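Local structure of mannan endo-1,6-alpha-mannosidase (Chaetomium thermophilum, 6RY0) at residues Ile102-Tyr116 / Phe145-Leu158. The protein probably cleaves alpha-1,6-mannosidic linkages and helps transfer GPI-anchored glycoproteins into the fungal cell wall. Numbering follows the deposited sequence. Where two conformers were deposited one is given.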
ATOM      1  N   ILE A 102       0.292  -2.003  17.033  1.00  8.67           N
ATOM      2  CA  ILE A 102       0.630  -2.303  15.656  1.00  8.44           C
ATOM      3  C   ILE A 102       1.546  -3.517  15.567  1.00  8.54           C
ATOM      4  O   ILE A 102       1.333  -4.384  14.718  1.00  8.91           O
ATOM      5  CB  ILE A 102       1.212  -1.044  14.997  1.00  9.32           C
ATOM      6  CG1 ILE A 102       0.182   0.098  15.023  1.00 10.01           C
ATOM      7  CG2 ILE A 102       1.728  -1.351  13.589  1.00  9.93           C
ATOM      8  CD1 ILE A 102      -1.123  -0.149  14.309  1.00  9.78           C
ATOM      9  N   MET A 103       2.528  -3.613  16.450  1.00  8.94           N
ATOM     10  CA  MET A 103       3.374  -4.797  16.440  0.78  9.84           C
ATOM     11  C   MET A 103       2.511  -6.030  16.687  1.00  9.64           C
ATOM     12  O   MET A 103       2.682  -7.044  15.986  1.00 10.11           O
ATOM     13  CB  MET A 103       4.500  -4.706  17.477  0.78  9.91           C
ATOM     14  CG  MET A 103       5.372  -5.940  17.491  0.78 11.10           C
ATOM     15  SD  MET A 103       6.545  -5.980  18.826  0.78 11.85           S
ATOM     16  CE  MET A 103       7.610  -4.607  18.371  0.78 13.43           C
ATOM     17  N   GLU A 104       1.603  -5.976  17.654  1.00  9.47           N
ATOM     18  CA  GLU A 104       0.735  -7.115  17.950  1.00  9.68           C
ATOM     19  C   GLU A 104      -0.092  -7.511  16.729  1.00  8.61           C
ATOM     20  O   GLU A 104      -0.223  -8.701  16.397  1.00  9.11           O
ATOM     21  CB  GLU A 104      -0.181  -6.820  19.138  1.00 11.26           C
ATOM     22  CG  GLU A 104      -1.205  -7.896  19.512  1.00 13.77           C
ATOM     23  CD  GLU A 104      -2.265  -7.433  20.527  1.00 17.04           C
ATOM     24  OE1 GLU A 104      -2.978  -6.416  20.332  1.00 17.17           O
ATOM     25  OE2 GLU A 104      -2.414  -8.154  21.517  1.00 21.44           O
ATOM     26  N   GLY A 105      -0.675  -6.531  16.062  1.00  8.24           N
ATOM     27  CA  GLY A 105      -1.493  -6.792  14.905  1.00  8.26           C
ATOM     28  C   GLY A 105      -0.702  -7.401  13.752  1.00  7.89           C
ATOM     29  O   GLY A 105      -1.138  -8.378  13.124  1.00  8.71           O
ATOM     30  N   MET A 106       0.466  -6.821  13.460  1.00  7.78           N
ATOM     31  CA  MET A 106       1.308  -7.374  12.394  0.59  7.54           C
ATOM     32  C   MET A 106       1.726  -8.802  12.705  1.00  8.17           C
ATOM     33  O   MET A 106       1.753  -9.631  11.799  1.00  8.83           O
ATOM     34  CB  MET A 106       2.505  -6.466  12.151  0.59  7.90           C
ATOM     35  CG  MET A 106       2.101  -5.083  11.605  0.59  8.00           C
ATOM     36  SD  MET A 106       3.440  -3.890  11.399  0.59  8.61           S
ATOM     37  CE  MET A 106       4.379  -4.628  10.067  0.59 10.10           C
ATOM     38  N   LEU A 107       2.106  -9.093  13.945  1.00  8.17           N
ATOM     39  CA  LEU A 107       2.584 -10.429  14.264  1.00  8.57           C
ATOM     40  C   LEU A 107       1.459 -11.441  14.278  1.00  8.72           C
ATOM     41  O   LEU A 107       1.687 -12.626  14.016  1.00  9.21           O
ATOM     42  CB  LEU A 107       3.279 -10.412  15.603  1.00  9.00           C
ATOM     43  CG  LEU A 107       4.642  -9.721  15.612  1.00 10.35           C
ATOM     44  CD1 LEU A 107       5.201  -9.652  17.010  1.00 11.37           C
ATOM     45  CD2 LEU A 107       5.628 -10.407  14.684  1.00 11.31           C
ATOM     46  N   HIS A 108       0.238 -11.032  14.599  1.00  8.26           N
ATOM     47  CA  HIS A 108      -0.843 -11.996  14.724  1.00  8.69           C
ATOM     48  C   HIS A 108      -1.212 -12.617  13.396  1.00  8.73           C
ATOM     49  O   HIS A 108      -1.706 -13.735  13.360  1.00 10.00           O
ATOM     50  CB  HIS A 108      -2.075 -11.328  15.351  1.00  9.44           C
ATOM     51  CG  HIS A 108      -3.102 -12.299  15.810  1.00 11.24           C
ATOM     52  ND1 HIS A 108      -3.023 -12.921  17.031  1.00 14.29           N
ATOM     53  CD2 HIS A 108      -4.222 -12.775  15.213  1.00 13.43           C
ATOM     54  CE1 HIS A 108      -4.055 -13.728  17.171  1.00 15.39           C
ATOM     55  NE2 HIS A 108      -4.799 -13.661  16.085  1.00 14.83           N
ATOM     56  N   GLN A 109      -0.977 -11.893  12.298  1.00  7.82           N
ATOM     57  CA  GLN A 109      -1.502 -12.261  10.981  1.00  7.63           C
ATOM     58  C   GLN A 109      -0.474 -12.987  10.090  1.00  7.75           C
ATOM     59  O   GLN A 109      -0.771 -13.233   8.923  1.00  8.11           O
ATOM     60  CB  GLN A 109      -2.050 -11.031  10.281  1.00  8.02           C
ATOM     61  CG  GLN A 109      -3.286 -10.457  11.006  1.00  8.54           C
ATOM     62  CD  GLN A 109      -4.439 -11.426  11.062  1.00  8.32           C
ATOM     63  OE1 GLN A 109      -4.560 -12.310  10.216  1.00  9.12           O
ATOM     64  NE2 GLN A 109      -5.307 -11.271  12.048  1.00  9.93           N
ATOM     65  N   VAL A 110       0.693 -13.361  10.639  1.00  7.57           N
ATOM     66  CA  VAL A 110       1.775 -13.872   9.803  1.00  7.84           C
ATOM     67  C   VAL A 110       1.552 -15.289   9.289  1.00  7.93           C
ATOM     68  O   VAL A 110       2.190 -15.693   8.329  1.00  7.50           O
ATOM     69  CB  VAL A 110       3.118 -13.836  10.536  1.00  8.26           C
ATOM     70  CG1 VAL A 110       3.485 -12.396  10.916  1.00  8.99           C
ATOM     71  CG2 VAL A 110       3.152 -14.770  11.769  1.00  8.92           C
ATOM     72  N   GLY A 111       0.661 -16.056   9.905  1.00  8.48           N
ATOM     73  CA  GLY A 111       0.439 -17.434   9.508  1.00  9.41           C
ATOM     74  C   GLY A 111       1.476 -18.373  10.108  1.00 10.29           C
ATOM     75  O   GLY A 111       2.530 -17.955  10.565  1.00  9.71           O
ATOM     76  N   PRO A 112       1.202 -19.670  10.057  1.00 11.70           N
ATOM     77  CA  PRO A 112       2.101 -20.661  10.646  1.00 12.53           C
ATOM     78  C   PRO A 112       3.480 -20.666   9.986  1.00 11.57           C
ATOM     79  O   PRO A 112       4.448 -21.091  10.615  1.00 13.22           O
ATOM     80  CB  PRO A 112       1.315 -21.987  10.453  1.00 14.75           C
ATOM     81  CG  PRO A 112       0.403 -21.729   9.309  1.00 16.23           C
ATOM     82  CD  PRO A 112      -0.024 -20.308   9.537  1.00 13.77           C
ATOM     83  N   ASN A 113       3.556 -20.270   8.728  1.00  9.63           N
ATOM     84  CA  ASN A 113       4.808 -20.288   7.994  1.00  9.48           C
ATOM     85  C   ASN A 113       5.432 -18.914   7.858  1.00  8.24           C
ATOM     86  O   ASN A 113       6.361 -18.729   7.075  1.00  9.01           O
ATOM     87  CB  ASN A 113       4.621 -20.955   6.653  1.00 10.77           C
ATOM     88  CG  ASN A 113       4.174 -22.383   6.829  1.00 13.30           C
ATOM     89  OD1 ASN A 113       4.697 -23.115   7.659  1.00 15.20           O
ATOM     90  ND2 ASN A 113       3.161 -22.780   6.070  1.00 15.23           N
ATOM     91  N   ALA A 114       4.962 -17.941   8.625  1.00  7.98           N
ATOM     92  CA  ALA A 114       5.601 -16.623   8.681  1.00  8.15           C
ATOM     93  C   ALA A 114       5.733 -16.005   7.284  1.00  7.49           C
ATOM     94  O   ALA A 114       6.778 -15.469   6.912  1.00  8.12           O
ATOM     95  CB  ALA A 114       6.926 -16.656   9.422  1.00  9.16           C
ATOM     96  N   ASP A 115       4.630 -16.044   6.554  1.00  7.17           N
ATOM     97  CA  ASP A 115       4.599 -15.670   5.153  1.00  7.38           C
ATOM     98  C   ASP A 115       3.344 -14.884   4.797  1.00  6.67           C
ATOM     99  O   ASP A 115       3.068 -14.664   3.617  1.00  6.90           O
ATOM    100  CB  ASP A 115       4.727 -16.880   4.239  1.00  7.90           C
ATOM    101  CG  ASP A 115       3.612 -17.874   4.393  1.00  7.93           C
ATOM    102  OD1 ASP A 115       2.747 -17.665   5.265  1.00  8.07           O
ATOM    103  OD2 ASP A 115       3.615 -18.868   3.631  1.00  9.14           O
ATOM    104  N   TYR A 116       2.569 -14.448   5.801  1.00  6.66           N
ATOM    105  CA  TYR A 116       1.300 -13.764   5.565  1.00  6.86           C
ATOM    106  C   TYR A 116       0.355 -14.578   4.691  1.00  7.07           C
ATOM    107  O   TYR A 116      -0.416 -14.025   3.905  1.00  7.66           O
ATOM    108  CB  TYR A 116       1.497 -12.311   5.093  1.00  7.08           C
ATOM    109  CG  TYR A 116       1.934 -11.420   6.223  1.00  6.91           C
ATOM    110  CD1 TYR A 116       1.079 -11.174   7.280  1.00  6.92           C
ATOM    111  CD2 TYR A 116       3.179 -10.825   6.271  1.00  7.14           C
ATOM    112  CE1 TYR A 116       1.452 -10.394   8.352  1.00  7.35           C
ATOM    113  CE2 TYR A 116       3.570 -10.016   7.344  1.00  7.36           C
ATOM    114  CZ  TYR A 116       2.708  -9.827   8.383  1.00  7.16           C
ATOM    115  OH  TYR A 116       3.122  -9.043   9.436  1.00  8.60           O
ATOM    116  N   PHE A 145      11.231   0.355  12.578  1.00  8.04           N
ATOM    117  CA  PHE A 145      10.167   0.082  13.552  1.00  8.42           C
ATOM    118  C   PHE A 145      10.702  -0.952  14.545  1.00  8.89           C
ATOM    119  O   PHE A 145      11.383  -1.901  14.150  1.00  9.53           O
ATOM    120  CB  PHE A 145       8.940  -0.424  12.792  1.00  8.49           C
ATOM    121  CG  PHE A 145       7.672  -0.489  13.581  1.00  8.89           C
ATOM    122  CD1 PHE A 145       7.054   0.658  14.017  1.00  9.65           C
ATOM    123  CD2 PHE A 145       7.046  -1.682  13.800  1.00 11.90           C
ATOM    124  CE1 PHE A 145       5.869   0.612  14.705  1.00 10.21           C
ATOM    125  CE2 PHE A 145       5.863  -1.742  14.471  1.00 13.71           C
ATOM    126  CZ  PHE A 145       5.282  -0.589  14.942  1.00 12.01           C
ATOM    127  N   PRO A 146      10.400  -0.811  15.839  1.00  9.12           N
ATOM    128  CA  PRO A 146      10.985  -1.756  16.792  1.00 10.60           C
ATOM    129  C   PRO A 146      10.787  -3.205  16.409  1.00  9.71           C
ATOM    130  O   PRO A 146       9.734  -3.618  15.919  1.00 10.04           O
ATOM    131  CB  PRO A 146      10.263  -1.412  18.103  1.00 13.06           C
ATOM    132  CG  PRO A 146       9.982   0.072  17.958  1.00 13.86           C
ATOM    133  CD  PRO A 146       9.628   0.256  16.506  1.00 11.08           C
ATOM    134  N   ASN A 147      11.812  -3.999  16.642  1.00  9.86           N
ATOM    135  CA  ASN A 147      11.787  -5.395  16.262  1.00  9.49           C
ATOM    136  C   ASN A 147      10.876  -6.206  17.147  1.00  9.51           C
ATOM    137  O   ASN A 147      10.848  -6.005  18.358  1.00 10.83           O
ATOM    138  CB  ASN A 147      13.184  -5.992  16.357  1.00 10.26           C
ATOM    139  CG  ASN A 147      14.147  -5.443  15.334  1.00 10.12           C
ATOM    140  OD1 ASN A 147      13.765  -5.030  14.230  1.00  9.98           O
ATOM    141  ND2 ASN A 147      15.424  -5.464  15.669  1.00 11.74           N
ATOM    142  N   PRO A 148      10.209  -7.209  16.583  1.00  9.97           N
ATOM    143  CA  PRO A 148       9.518  -8.224  17.390  1.00 10.54           C
ATOM    144  C   PRO A 148      10.473  -8.952  18.294  1.00 10.49           C
ATOM    145  O   PRO A 148      11.684  -8.921  18.060  1.00 10.49           O
ATOM    146  CB  PRO A 148       8.958  -9.206  16.333  1.00 11.03           C
ATOM    147  CG  PRO A 148       8.840  -8.361  15.074  1.00 11.15           C
ATOM    148  CD  PRO A 148      10.070  -7.492  15.143  1.00  9.99           C
ATOM    149  N   PRO A 149       9.947  -9.644  19.311  1.00 11.20           N
ATOM    150  CA  PRO A 149      10.800 -10.466  20.175  1.00 12.06           C
ATOM    151  C   PRO A 149      11.644 -11.449  19.379  1.00 11.33           C
ATOM    152  O   PRO A 149      11.348 -11.822  18.230  1.00 11.44           O
ATOM    153  CB  PRO A 149       9.785 -11.186  21.061  1.00 13.37           C
ATOM    154  CG  PRO A 149       8.638 -10.203  21.168  1.00 13.91           C
ATOM    155  CD  PRO A 149       8.537  -9.683  19.754  1.00 12.66           C
ATOM    156  N   ASP A 150      12.699 -11.911  20.044  0.86 11.25           N
ATOM    157  CA  ASP A 150      13.692 -12.701  19.363  0.86 11.81           C
ATOM    158  C   ASP A 150      13.153 -14.016  18.782  0.86 13.12           C
ATOM    159  O   ASP A 150      13.678 -14.518  17.802  0.86 14.59           O
ATOM    160  CB  ASP A 150      14.804 -13.082  20.340  0.86 13.08           C
ATOM    161  CG  ASP A 150      15.573 -11.892  20.873  0.86 13.98           C
ATOM    162  OD1 ASP A 150      15.412 -10.773  20.376  0.86 13.71           O
ATOM    163  OD2 ASP A 150      16.405 -12.101  21.798  0.86 16.33           O
ATOM    164  N   ASP A 151      12.130 -14.567  19.386  0.82 13.29           N
ATOM    165  CA  ASP A 151      11.582 -15.830  18.907  0.82 14.07           C
ATOM    166  C   ASP A 151      10.516 -15.645  17.846  0.82 13.83           C
ATOM    167  O   ASP A 151       9.986 -16.649  17.349  0.82 16.20           O
ATOM    168  CB  ASP A 151      10.970 -16.568  20.091  0.82 14.98           C
ATOM    169  CG  ASP A 151       9.780 -15.853  20.611  0.82 17.91           C
ATOM    170  OD1 ASP A 151       9.936 -14.667  20.965  0.82 18.30           O
ATOM    171  OD2 ASP A 151       8.681 -16.465  20.583  0.82 21.06           O
ATOM    172  N   LYS A 152      10.203 -14.399  17.486  1.00 12.40           N
ATOM    173  CA  LYS A 152       9.120 -14.106  16.567  1.00 11.78           C
ATOM    174  C   LYS A 152       9.685 -13.713  15.219  1.00 11.06           C
ATOM    175  O   LYS A 152      10.833 -13.283  15.122  1.00 11.29           O
ATOM    176  CB  LYS A 152       8.254 -12.966  17.135  1.00 12.52           C
ATOM    177  CG  LYS A 152       7.408 -13.362  18.335  1.00 15.38           C
ATOM    178  CD  LYS A 152       6.282 -14.328  17.980  1.00 18.45           C
ATOM    179  CE  LYS A 152       5.624 -14.842  19.250  1.00 22.24           C
ATOM    180  NZ  LYS A 152       4.568 -15.822  18.995  1.00 24.89           N
ATOM    181  N   PRO A 153       8.880 -13.793  14.170  1.00 11.30           N
ATOM    182  CA  PRO A 153       9.348 -13.407  12.843  1.00 11.46           C
ATOM    183  C   PRO A 153       9.732 -11.935  12.820  1.00 10.17           C
ATOM    184  O   PRO A 153       9.041 -11.099  13.372  1.00 12.14           O
ATOM    185  CB  PRO A 153       8.138 -13.691  11.964  1.00 13.35           C
ATOM    186  CG  PRO A 153       7.317 -14.637  12.684  1.00 14.63           C
ATOM    187  CD  PRO A 153       7.517 -14.328  14.126  1.00 12.84           C
ATOM    188  N   GLN A 154      10.813 -11.633  12.132  1.00  9.09           N
ATOM    189  CA  GLN A 154      11.344 -10.298  12.031  1.00  8.39           C
ATOM    190  C   GLN A 154      10.846  -9.608  10.763  1.00  7.67           C
ATOM    191  O   GLN A 154      10.465 -10.267   9.785  1.00  7.67           O
ATOM    192  CB  GLN A 154      12.880 -10.374  12.075  1.00  9.41           C
ATOM    193  CG  GLN A 154      13.417 -10.961  13.385  1.00 10.51           C
ATOM    194  CD  GLN A 154      13.070 -10.105  14.576  1.00  9.90           C
ATOM    195  OE1 GLN A 154      13.327  -8.899  14.581  1.00 10.31           O
ATOM    196  NE2 GLN A 154      12.464 -10.699  15.574  1.00 10.37           N
ATOM    197  N   TRP A 155      10.832  -8.268  10.752  1.00  7.27           N
ATOM    198  CA  TRP A 155      10.197  -7.549   9.666  1.00  7.13           C
ATOM    199  C   TRP A 155      10.791  -7.864   8.288  1.00  6.91           C
ATOM    200  O   TRP A 155      10.069  -8.160   7.339  1.00  6.83           O
ATOM    201  CB  TRP A 155      10.206  -6.032   9.904  1.00  7.19           C
ATOM    202  CG  TRP A 155       9.648  -5.605  11.215  1.00  7.27           C
ATOM    203  CD1 TRP A 155      10.249  -4.720  12.062  1.00  7.39           C
ATOM    204  CD2 TRP A 155       8.374  -5.945  11.802  1.00  7.21           C
ATOM    205  NE1 TRP A 155       9.441  -4.489  13.143  1.00  7.64           N
ATOM    206  CE2 TRP A 155       8.287  -5.227  13.015  1.00  7.60           C
ATOM    207  CE3 TRP A 155       7.315  -6.779  11.447  1.00  7.80           C
ATOM    208  CZ2 TRP A 155       7.201  -5.360  13.866  1.00  8.35           C
ATOM    209  CZ3 TRP A 155       6.237  -6.914  12.296  1.00  8.61           C
ATOM    210  CH2 TRP A 155       6.185  -6.207  13.485  1.00  8.83           C
ATOM    211  N   LEU A 156      12.116  -7.787   8.159  1.00  7.14           N
ATOM    212  CA  LEU A 156      12.733  -8.066   6.885  1.00  7.33           C
ATOM    213  C   LEU A 156      12.412  -9.509   6.452  1.00  6.98           C
ATOM    214  O   LEU A 156      12.072  -9.758   5.296  1.00  7.23           O
ATOM    215  CB  LEU A 156      14.244  -7.846   6.935  1.00  7.46           C
ATOM    216  CG  LEU A 156      15.022  -8.238   5.665  1.00  8.54           C
ATOM    217  CD1 LEU A 156      14.618  -7.412   4.478  1.00 10.35           C
ATOM    218  CD2 LEU A 156      16.512  -8.117   5.907  1.00  9.03           C
ATOM    219  N   ALA A 157      12.518 -10.452   7.386  1.00  7.24           N
ATOM    220  CA  ALA A 157      12.230 -11.848   7.096  1.00  7.56           C
ATOM    221  C   ALA A 157      10.798 -12.052   6.598  1.00  6.98           C
ATOM    222  O   ALA A 157      10.553 -12.906   5.743  1.00  7.13           O
ATOM    223  CB  ALA A 157      12.482 -12.707   8.309  1.00  7.95           C
ATOM    224  N   LEU A 158       9.850 -11.314   7.159  1.00  7.04           N
ATOM    225  CA  LEU A 158       8.465 -11.415   6.704  1.00  6.61           C
ATOM    226  C   LEU A 158       8.314 -10.895   5.287  1.00  6.41           C
ATOM    227  O   LEU A 158       7.629 -11.514   4.453  1.00  6.53           O
ATOM    228  CB  LEU A 158       7.539 -10.663   7.668  1.00  6.88           C
ATOM    229  CG  LEU A 158       7.302 -11.372   9.010  1.00  7.26           C
ATOM    230  CD1 LEU A 158       6.743 -10.404  10.015  1.00  7.63           C
ATOM    231  CD2 LEU A 158       6.395 -12.592   8.830  1.00  7.79           C
TER
HETATM  232  O   HOH W   1       9.393 -14.924   7.595  1.00 10.67           O
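M103 of helix 99-108 packs against W155 and the backbone of the proline-rich loop P146-P149 that leads into helix 155-167. Its CG stands anti to the backbone N (chi1 179°) and meets the W155 six-membered ring at its edge, while the bend at chi3 carries CE on to the backbone, 3.4 Å from P146 O and close to N147 O. Beside it, L107 sets CD1 against P148 CB and CD2 against P148 CG, with CD2 also 3.7 Å from P153 O, a buried carbonyl oxygen without a polar partner. M106 brings its methyl obliquely against the six-membered ring of W155 in an off-centre CH-pi contact, with CE 3.7 Å from CZ3. P148 CD lies over a face of the indole, and W155 NE1 donates to P146 O at 2.9 Å, from above the carbonyl plane, which ties the ring to its own loop. This apolar seam joins the end of one helix to the start of another within the (alpha/alpha)6 barrel of glycoside hydrolase family 76; M106 also touches M83 and V87 of helix 76-93, and W155 touches A140 of helix 127-142. Further along, L158 packs against the loop after helix 99-108: CD2 lies 3.6 Å from V110 CG1 and 3.5 Å from A114 O, and CD1 approaches Y116 OH. That hydroxyl donates to M106 O at 2.8 Å, fastening the loop back onto the helix. A water donates to A114 O and, weakly, to A157 O.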